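Local coordinates for protein pilin (Streptococcus pyogenes serotype M1, PDB 3GLE) that forms the shaft of the bacterial pilus as isopeptide-joined stacked subunits, which the cells need for adhesion to host cells, aggregation and biofilm formation, at residues T184-Q189 with S215-Y220; S194-I199 with Q211-I216; N272-E277 with I286-K291. The protein carries 2 engineered substitutions. All blocks are in the same frame, centred on the assembly; numbering follows the deposited sequence. Where two conformers were deposited one is given.

Interaction 1 (T184-Q189 with S215-Y220); sequences TLKANQ and SIDQLY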
loop_
_atom_site.group_PDB
_atom_site.type_symbol
_atom_site.label_atom_id
_atom_site.label_comp_id
_atom_site.label_asym_id
_atom_site.label_seq_id
_atom_site.Cartn_x
_atom_site.Cartn_y
_atom_site.Cartn_z
ATOM N N THR A 184 19.093 5.424 6.568
ATOM C CA THR A 184 18.310 6.531 6.053
ATOM C C THR A 184 17.247 5.973 5.137
ATOM O O THR A 184 17.559 5.242 4.223
ATOM C CB THR A 184 19.180 7.514 5.257
ATOM O OG1 THR A 184 20.382 7.758 5.978
ATOM C CG2 THR A 184 18.446 8.858 5.018
ATOM N N LEU A 185 15.990 6.282 5.400
ATOM C CA LEU A 185 14.938 5.974 4.450
ATOM C C LEU A 185 14.582 7.263 3.702
ATOM O O LEU A 185 14.519 8.321 4.310
ATOM C CB LEU A 185 13.730 5.407 5.175
ATOM C CG LEU A 185 14.007 4.257 6.148
ATOM C CD1 LEU A 185 12.905 4.201 7.160
ATOM C CD2 LEU A 185 14.098 2.942 5.436
ATOM N N LYS A 186 14.382 7.173 2.388
ATOM C CA LYS A 186 14.115 8.365 1.589
ATOM C C LYS A 186 12.632 8.593 1.318
ATOM O O LYS A 186 11.891 7.668 1.024
ATOM C CB LYS A 186 14.928 8.336 0.294
ATOM C CG LYS A 186 16.438 8.430 0.540
ATOM C CD LYS A 186 16.792 9.710 1.308
ATOM C CE LYS A 186 18.299 9.883 1.488
ATOM N NZ LYS A 186 18.629 11.136 2.239
ATOM N N ALA A 187 12.214 9.843 1.444
ATOM C CA ALA A 187 10.848 10.247 1.145
ATOM C C ALA A 187 10.601 10.123 -0.350
ATOM O O ALA A 187 11.518 10.325 -1.156
ATOM C CB ALA A 187 10.622 11.673 1.587
ATOM N N ASN A 188 9.370 9.763 -0.706
ATOM C CA ASN A 188 8.892 9.754 -2.092
ATOM C C ASN A 188 7.455 10.293 -2.089
ATOM O O ASN A 188 6.964 10.781 -1.062
ATOM C CB ASN A 188 8.931 8.337 -2.679
ATOM C CG ASN A 188 8.038 7.373 -1.931
ATOM O OD1 ASN A 188 7.181 7.775 -1.117
ATOM N ND2 ASN A 188 8.249 6.079 -2.180
ATOM N N GLN A 189 6.755 10.162 -3.210
ATOM C CA GLN A 189 5.430 10.771 -3.285
ATOM C C GLN A 189 4.407 10.076 -2.389
ATOM O O GLN A 189 3.457 10.701 -1.934
ATOM C CB GLN A 189 4.934 10.824 -4.707
ATOM C CG GLN A 189 4.781 9.469 -5.417
ATOM C CD GLN A 189 4.419 9.707 -6.876
ATOM O OE1 GLN A 189 4.388 10.853 -7.314
ATOM N NE2 GLN A 189 4.144 8.645 -7.627
ATOM N N SER A 215 12.419 8.123 11.470
ATOM C CA SER A 215 11.708 9.059 10.586
ATOM C C SER A 215 12.274 9.035 9.175
ATOM O O SER A 215 13.492 9.142 8.985
ATOM C CB SER A 215 11.805 10.500 11.079
ATOM O OG SER A 215 11.411 10.602 12.420
ATOM N N ILE A 216 11.379 8.936 8.202
ATOM C CA ILE A 216 11.716 9.103 6.798
ATOM C C ILE A 216 12.436 10.443 6.577
ATOM O O ILE A 216 12.024 11.469 7.127
ATOM C CB ILE A 216 10.432 8.994 5.906
ATOM C CG1 ILE A 216 9.860 7.584 6.005
ATOM C CG2 ILE A 216 10.743 9.323 4.436
ATOM C CD1 ILE A 216 8.452 7.424 5.477
ATOM N N ASP A 217 13.524 10.397 5.801
ATOM C CA ASP A 217 14.417 11.541 5.527
ATOM C C ASP A 217 15.303 11.934 6.708
ATOM O O ASP A 217 16.018 12.940 6.660
ATOM C CB ASP A 217 13.664 12.772 4.962
ATOM C CG ASP A 217 13.698 12.846 3.432
ATOM O OD1 ASP A 217 14.260 11.928 2.791
ATOM O OD2 ASP A 217 13.167 13.837 2.860
ATOM N N GLN A 218 15.296 11.117 7.752
ATOM C CA GLN A 218 16.105 11.427 8.928
ATOM C C GLN A 218 17.021 10.253 9.256
ATOM O O GLN A 218 16.555 9.133 9.441
ATOM C CB GLN A 218 15.184 11.770 10.106
ATOM C CG GLN A 218 15.873 12.409 11.301
ATOM C CD GLN A 218 14.893 13.066 12.285
ATOM O OE1 GLN A 218 13.783 13.504 11.908
ATOM N NE2 GLN A 218 15.311 13.144 13.555
ATOM N N LEU A 219 18.326 10.506 9.309
ATOM C CA LEU A 219 19.290 9.464 9.681
ATOM C C LEU A 219 18.919 8.818 11.031
ATOM O O LEU A 219 18.735 9.508 12.027
ATOM C CB LEU A 219 20.729 10.030 9.719
ATOM C CG LEU A 219 21.935 9.106 10.011
ATOM C CD1 LEU A 219 22.080 8.019 8.937
ATOM C CD2 LEU A 219 23.232 9.899 10.090
ATOM N N TYR A 220 18.798 7.499 11.037
ATOM C CA TYR A 220 18.515 6.729 12.246
ATOM C C TYR A 220 19.797 6.067 12.699
ATOM O O TYR A 220 20.403 5.300 11.954
ATOM C CB TYR A 220 17.471 5.644 11.964
ATOM C CG TYR A 220 17.220 4.716 13.138
ATOM C CD1 TYR A 220 16.507 5.155 14.256
ATOM C CD2 TYR A 220 17.692 3.402 13.131
ATOM C CE1 TYR A 220 16.274 4.311 15.348
ATOM C CE2 TYR A 220 17.447 2.542 14.212
ATOM C CZ TYR A 220 16.739 3.017 15.311
ATOM O OH TYR A 220 16.510 2.199 16.371
HETATM O O HOH W 1 15.551 7.218 8.075
#
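I216 and A187 make the close-packed half of this contact, in which segment 184-187 runs beside a type II turn. The CG2 branch of I216 lies against the backbone of A187, 3.4 Å from its N, and meets the methyl CB of the same residue at 3.7 Å. A chi1 of -65° sets CG1 of I216 beside the backbone N and CG2 anti to it, the branch that reaches A187, while I216 also packs on L33 and Y191 from neighbouring loops. Beside it the backbone is drawn in: D217 N donates to L185 O at 2.7 Å. D217 is the third residue of the turn, which runs from S215 to Q218 and is closed by Q218 N on S215 O. Its carboxylate reaches back to A187, where A187 N donates to D217 OD1 at 3.2 Å in a nearly straight bond. That N-H meets the oxygen from above the carboxylate plane, 63° out of it.

The other half is looser and more exposed. K186 crosses D217 at about a right angle and brings its CD near OD1, without a salt bridge between the two charges. L219 touches T184 through a single branch: L219 CD1 lies 3.4 Å from T184 OG1. Between the two segments a water accepts from L185 N and donates to Q218 O, bridging where no direct backbone bond joins these two residues. The chemistry implies a joint that combines packing of the buried I216 methyl on A187 with two N-H bonds, accepted by L185 O and D217 OD1; the lysine near D217 may add a weak attraction.

Interaction 2 (S194-I199 with Q211-I216); sequences SEKVMI and QTEASI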
loop_
_atom_site.group_PDB
_atom_site.type_symbol
_atom_site.label_atom_id
_atom_site.label_comp_id
_atom_site.label_asym_id
_atom_site.label_seq_id
_atom_site.Cartn_x
_atom_site.Cartn_y
_atom_site.Cartn_z
ATOM N N SER A 194 9.412 12.707 7.649
ATOM C CA SER A 194 8.930 12.656 9.042
ATOM C C SER A 194 7.919 11.556 9.405
ATOM O O SER A 194 7.619 11.388 10.593
ATOM C CB SER A 194 8.412 14.015 9.525
ATOM O OG SER A 194 9.506 14.853 9.829
ATOM N N GLU A 195 7.382 10.821 8.432
ATOM C CA GLU A 195 6.550 9.675 8.790
ATOM C C GLU A 195 7.423 8.619 9.469
ATOM O O GLU A 195 8.600 8.427 9.111
ATOM C CB GLU A 195 5.811 9.102 7.585
ATOM C CG GLU A 195 4.854 10.098 6.932
ATOM C CD GLU A 195 3.734 10.563 7.870
ATOM O OE1 GLU A 195 3.111 9.711 8.558
ATOM O OE2 GLU A 195 3.483 11.789 7.923
ATOM N N LYS A 196 6.849 7.934 10.452
ATOM C CA LYS A 196 7.631 7.007 11.255
ATOM C C LYS A 196 7.480 5.549 10.849
ATOM O O LYS A 196 6.410 5.136 10.399
ATOM C CB LYS A 196 7.325 7.221 12.734
ATOM C CG LYS A 196 7.865 8.542 13.249
ATOM C CD LYS A 196 7.383 8.848 14.638
ATOM C CE LYS A 196 8.153 10.029 15.227
ATOM N NZ LYS A 196 7.658 11.328 14.652
ATOM N N VAL A 197 8.573 4.787 10.961
ATOM C CA VAL A 197 8.516 3.340 10.824
ATOM C C VAL A 197 9.040 2.675 12.092
ATOM O O VAL A 197 9.921 3.219 12.779
ATOM C CB VAL A 197 9.247 2.816 9.570
ATOM C CG1 VAL A 197 8.704 3.533 8.313
ATOM C CG2 VAL A 197 10.742 3.017 9.688
ATOM N N MET A 198 8.472 1.516 12.406
ATOM C CA MET A 198 8.763 0.816 13.644
ATOM C C MET A 198 9.997 -0.056 13.518
ATOM O O MET A 198 10.229 -0.701 12.478
ATOM C CB MET A 198 7.588 -0.059 14.039
ATOM C CG MET A 198 6.321 0.734 14.298
ATOM S SD MET A 198 4.963 -0.338 14.818
ATOM C CE MET A 198 4.568 -1.081 13.292
ATOM N N ILE A 199 10.783 -0.065 14.587
ATOM C CA ILE A 199 12.048 -0.784 14.620
ATOM C C ILE A 199 12.148 -1.565 15.933
ATOM O O ILE A 199 11.862 -1.039 17.026
ATOM C CB ILE A 199 13.249 0.171 14.409
ATOM C CG1 ILE A 199 13.241 0.632 12.951
ATOM C CG2 ILE A 199 14.578 -0.535 14.688
ATOM C CD1 ILE A 199 14.293 1.642 12.576
ATOM N N GLN A 211 11.805 -1.624 21.110
ATOM C CA GLN A 211 11.118 -0.915 20.044
ATOM C C GLN A 211 11.553 0.538 19.982
ATOM O O GLN A 211 11.465 1.247 20.972
ATOM C CB GLN A 211 9.603 -0.913 20.286
ATOM C CG GLN A 211 8.960 -2.274 20.432
ATOM C CD GLN A 211 8.641 -2.923 19.095
ATOM O OE1 GLN A 211 8.093 -2.285 18.181
ATOM N NE2 GLN A 211 8.963 -4.209 18.980
ATOM N N THR A 212 11.993 0.979 18.807
ATOM C CA THR A 212 12.199 2.395 18.546
ATOM C C THR A 212 11.444 2.773 17.275
ATOM O O THR A 212 10.773 1.944 16.694
ATOM C CB THR A 212 13.684 2.745 18.355
ATOM O OG1 THR A 212 14.250 1.906 17.337
ATOM C CG2 THR A 212 14.502 2.648 19.678
ATOM N N GLU A 213 11.561 4.028 16.860
ATOM C CA GLU A 213 11.009 4.509 15.599
ATOM C C GLU A 213 12.072 5.274 14.797
ATOM O O GLU A 213 12.821 6.051 15.378
ATOM C CB GLU A 213 9.835 5.447 15.887
ATOM C CG GLU A 213 8.549 4.758 16.363
ATOM C CD GLU A 213 7.414 5.740 16.756
ATOM O OE1 GLU A 213 7.687 6.878 17.249
ATOM O OE2 GLU A 213 6.229 5.357 16.584
ATOM N N ALA A 214 12.133 5.066 13.481
ATOM C CA ALA A 214 12.874 5.949 12.552
ATOM C C ALA A 214 11.936 6.912 11.791
ATOM O O ALA A 214 10.790 6.560 11.524
ATOM C CB ALA A 214 13.683 5.110 11.560
ATOM N N SER A 215 12.419 8.123 11.470
ATOM C CA SER A 215 11.708 9.059 10.586
ATOM C C SER A 215 12.274 9.035 9.175
ATOM O O SER A 215 13.492 9.142 8.985
ATOM C CB SER A 215 11.805 10.500 11.079
ATOM O OG SER A 215 11.411 10.602 12.420
ATOM N N ILE A 216 11.379 8.936 8.202
ATOM C CA ILE A 216 11.716 9.103 6.798
ATOM C C ILE A 216 12.436 10.443 6.577
ATOM O O ILE A 216 12.024 11.469 7.127
ATOM C CB ILE A 216 10.432 8.994 5.906
ATOM C CG1 ILE A 216 9.860 7.584 6.005
ATOM C CG2 ILE A 216 10.743 9.323 4.436
ATOM C CD1 ILE A 216 8.452 7.424 5.477
HETATM O O HOH W 2 14.688 -0.555 18.506
#
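Q211 opens the pairing through its backbone, CA lying 3.1 Å from I199 O in a CA-H...O contact. The antiparallel beta hairpin of strands 196-202 and 210-215 then runs on in regular alternation. T212 forms a hydrogen-bonded pair with I199, and its N reaches I199 O at 2.7 Å. Its OG1 sits between the backbone N and the carbonyl carbon (chi1 54°), which places it 3.5 Å from I199 CB; there it binds Y220 OH and a water that also donates to I199 O.

E213, on the face it shares with M198, K196 and S215, extends obliquely across K196. E213 OE1 comes within 3.3 Å of K196 CD, whereas K196 NZ is 5.2 Å from E213 OE1, so the aliphatic stem rather than the ammonium does the touching. A214 points to the opposite face with V197 and I199. Its CB meets I199 CD1 at 3.7 Å and V197 CG2 less closely, next to Y220, while two bonds in the carbonyl planes tie its backbone to V197.

S215 pairs with K196 without hydrogen bonds between them. Past the strand, I216 N donates to E195 O, and I216 O accepts from S194 N. Six backbone bonds join these two segments, four of them between paired strand residues. V197, I199 and A214 make one face largely apolar, with V197 and I199 packing on V232, while K196 and E213 put charge on the other beside M198 and S215.

Interaction 3 (N272-E277 with I286-K291); sequences NSTEQE and ITFTNK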
loop_
_atom_site.group_PDB
_atom_site.type_symbol
_atom_site.label_atom_id
_atom_site.label_comp_id
_atom_site.label_asym_id
_atom_site.label_seq_id
_atom_site.Cartn_x
_atom_site.Cartn_y
_atom_site.Cartn_z
ATOM N N ASN A 272 31.735 -0.784 3.732
ATOM C CA ASN A 272 30.921 -0.482 4.908
ATOM C C ASN A 272 29.531 0.072 4.635
ATOM O O ASN A 272 28.806 0.391 5.576
ATOM C CB ASN A 272 31.692 0.428 5.868
ATOM C CG ASN A 272 32.104 1.723 5.217
ATOM O OD1 ASN A 272 31.474 2.171 4.252
ATOM N ND2 ASN A 272 33.174 2.330 5.723
ATOM N N SER A 273 29.146 0.144 3.363
ATOM C CA SER A 273 27.828 0.644 2.999
ATOM C C SER A 273 27.114 -0.190 1.931
ATOM O O SER A 273 27.733 -0.746 1.025
ATOM C CB SER A 273 27.929 2.088 2.502
ATOM O OG SER A 273 26.630 2.630 2.312
ATOM N N THR A 274 25.796 -0.256 2.044
ATOM C CA THR A 274 24.984 -0.768 0.958
ATOM C C THR A 274 24.983 0.352 -0.065
ATOM O O THR A 274 25.408 1.473 0.221
ATOM C CB THR A 274 23.529 -1.051 1.413
ATOM O OG1 THR A 274 22.876 0.177 1.765
ATOM C CG2 THR A 274 23.518 -1.954 2.617
ATOM N N GLU A 275 24.567 0.068 -1.280
ATOM C CA GLU A 275 24.301 1.175 -2.174
ATOM C C GLU A 275 22.843 1.557 -1.919
ATOM O O GLU A 275 22.230 1.069 -0.951
ATOM C CB GLU A 275 24.623 0.817 -3.631
ATOM C CG GLU A 275 26.132 0.622 -3.892
ATOM C CD GLU A 275 26.951 1.903 -3.691
ATOM O OE1 GLU A 275 26.465 2.993 -4.087
ATOM O OE2 GLU A 275 28.083 1.823 -3.151
ATOM N N GLN A 276 22.301 2.451 -2.723
ATOM C CA GLN A 276 20.903 2.789 -2.569
ATOM C C GLN A 276 20.081 1.579 -3.021
ATOM O O GLN A 276 20.205 1.130 -4.168
ATOM C CB GLN A 276 20.569 4.022 -3.384
ATOM C CG GLN A 276 19.164 4.544 -3.184
ATOM C CD GLN A 276 19.012 5.945 -3.738
ATOM O OE1 GLN A 276 19.947 6.491 -4.306
ATOM N NE2 GLN A 276 17.849 6.531 -3.572
ATOM N N GLU A 277 19.294 1.040 -2.092
ATOM C CA GLU A 277 18.431 -0.094 -2.333
ATOM C C GLU A 277 17.003 0.415 -2.392
ATOM O O GLU A 277 16.678 1.401 -1.751
ATOM C CB GLU A 277 18.537 -1.081 -1.154
ATOM C CG GLU A 277 19.852 -1.837 -1.054
ATOM C CD GLU A 277 20.073 -2.746 -2.240
ATOM O OE1 GLU A 277 19.077 -3.346 -2.714
ATOM O OE2 GLU A 277 21.231 -2.834 -2.715
ATOM N N ILE A 286 20.194 -7.796 5.558
ATOM C CA ILE A 286 21.471 -7.219 5.291
ATOM C C ILE A 286 22.411 -7.565 6.460
ATOM O O ILE A 286 22.132 -7.231 7.622
ATOM C CB ILE A 286 21.319 -5.699 5.097
ATOM C CG1 ILE A 286 20.472 -5.436 3.840
ATOM C CG2 ILE A 286 22.674 -5.029 4.977
ATOM C CD1 ILE A 286 20.246 -4.024 3.518
ATOM N N THR A 287 23.500 -8.261 6.152
ATOM C CA THR A 287 24.433 -8.709 7.179
ATOM C C THR A 287 25.786 -8.048 6.947
ATOM O O THR A 287 26.387 -8.226 5.892
ATOM C CB THR A 287 24.610 -10.244 7.169
ATOM O OG1 THR A 287 23.335 -10.883 7.293
ATOM C CG2 THR A 287 25.527 -10.717 8.314
ATOM N N PHE A 288 26.251 -7.294 7.935
ATOM C CA PHE A 288 27.608 -6.741 7.932
ATOM C C PHE A 288 28.561 -7.690 8.687
ATOM O O PHE A 288 28.400 -7.890 9.901
ATOM C CB PHE A 288 27.630 -5.354 8.600
ATOM C CG PHE A 288 26.915 -4.256 7.816
ATOM C CD1 PHE A 288 25.535 -4.170 7.806
ATOM C CD2 PHE A 288 27.642 -3.286 7.149
ATOM C CE1 PHE A 288 24.881 -3.167 7.115
ATOM C CE2 PHE A 288 26.997 -2.277 6.441
ATOM C CZ PHE A 288 25.606 -2.217 6.428
ATOM N N THR A 289 29.530 -8.272 7.964
ATOM C CA THR A 289 30.568 -9.127 8.563
ATOM C C THR A 289 31.854 -8.312 8.824
ATOM O O THR A 289 32.438 -7.724 7.912
ATOM C CB THR A 289 30.884 -10.349 7.676
ATOM O OG1 THR A 289 29.718 -11.153 7.536
ATOM C CG2 THR A 289 32.008 -11.226 8.237
ATOM N N ASN A 290 32.262 -8.287 10.090
ATOM C CA ASN A 290 33.446 -7.587 10.541
ATOM C C ASN A 290 34.478 -8.600 10.981
ATOM O O ASN A 290 34.294 -9.301 11.970
ATOM C CB ASN A 290 33.093 -6.639 11.691
ATOM C CG ASN A 290 32.243 -5.455 11.216
ATOM O OD1 ASN A 290 32.701 -4.623 10.459
ATOM N N LYS A 291 35.538 -8.701 10.204
ATOM C CA LYS A 291 36.579 -9.700 10.424
ATOM C C LYS A 291 37.860 -9.040 10.930
ATOM O O LYS A 291 38.304 -8.025 10.388
ATOM C CB LYS A 291 36.862 -10.442 9.108
ATOM C CG LYS A 291 37.940 -11.512 9.163
ATOM C CD LYS A 291 37.960 -12.273 7.840
ATOM C CE LYS A 291 38.948 -13.429 7.877
ATOM N NZ LYS A 291 39.082 -14.162 6.572
#
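The ring of F288 meets segment 272-277 with its edge. N272 O lies near the ring plane, 3.3 Å from F288 CE2, and N272 C is also in plane at that edge, so a partly negative carbonyl oxygen faces the partly positive rim of the aromatic. T274 CG2 approaches the ring obliquely, 4.4 Å from F288 CZ. Around the same side chain, F181 makes an edge-to-face pair, and V164 and V257 from the adjoining strands pack against it.

Further along, T274 and I286 cross at about a right angle. T274 CG2 meets the two methyls I286 CG2 and I286 CD1, each at 4.0 Å. The torsion of T274 (chi1 66°) sends CG2 anti to the carbonyl carbon, while T274 OG1 donates to E275 O at 2.9 Å and accepts a hydrogen bond from V243 N. S273 OG donates to T274 O within its own segment and is also hydrogen-bonded to T244 OG1.

Two residues beyond F288, N290 is joined through CG to K166 NZ, the isopeptide bond whose formation is autocatalysed by E245; the F288 side chain lies about 4 Å from that of E245. No hydrogen bond crosses between the segments. The backbones of N272 and T274 bond to strand 240-245, leaving N272 O and T274 CG2 to meet F288 and I286. F288, among V164, V257 and F181, places apolar surface beside E245 and the cross-link, consistent with a partly shielded site.

All three interactions lie in the C-terminal domain, on the same side of the chain's centre. Interactions 1 and 2 are neighbours, their centres 9 Å apart; they share S215 and I216, where the hairpin of 196-202 and 210-215 hands over to the turn before strand 220-224. Y220 links them again, through a probable hydrogen bond to T212 and packing on I199 and A214. Interaction 3 follows later in sequence, its centre 18 Å from interaction 1 and 21 Å from interaction 2, touching neither. Segments 184-189 and 272-277 both reach the sheet of strands 179-185, 240-245 and 277-278, while the hairpin and cross-linked strand 284-291 belong to another, consistent with one framework in this pilus subunit.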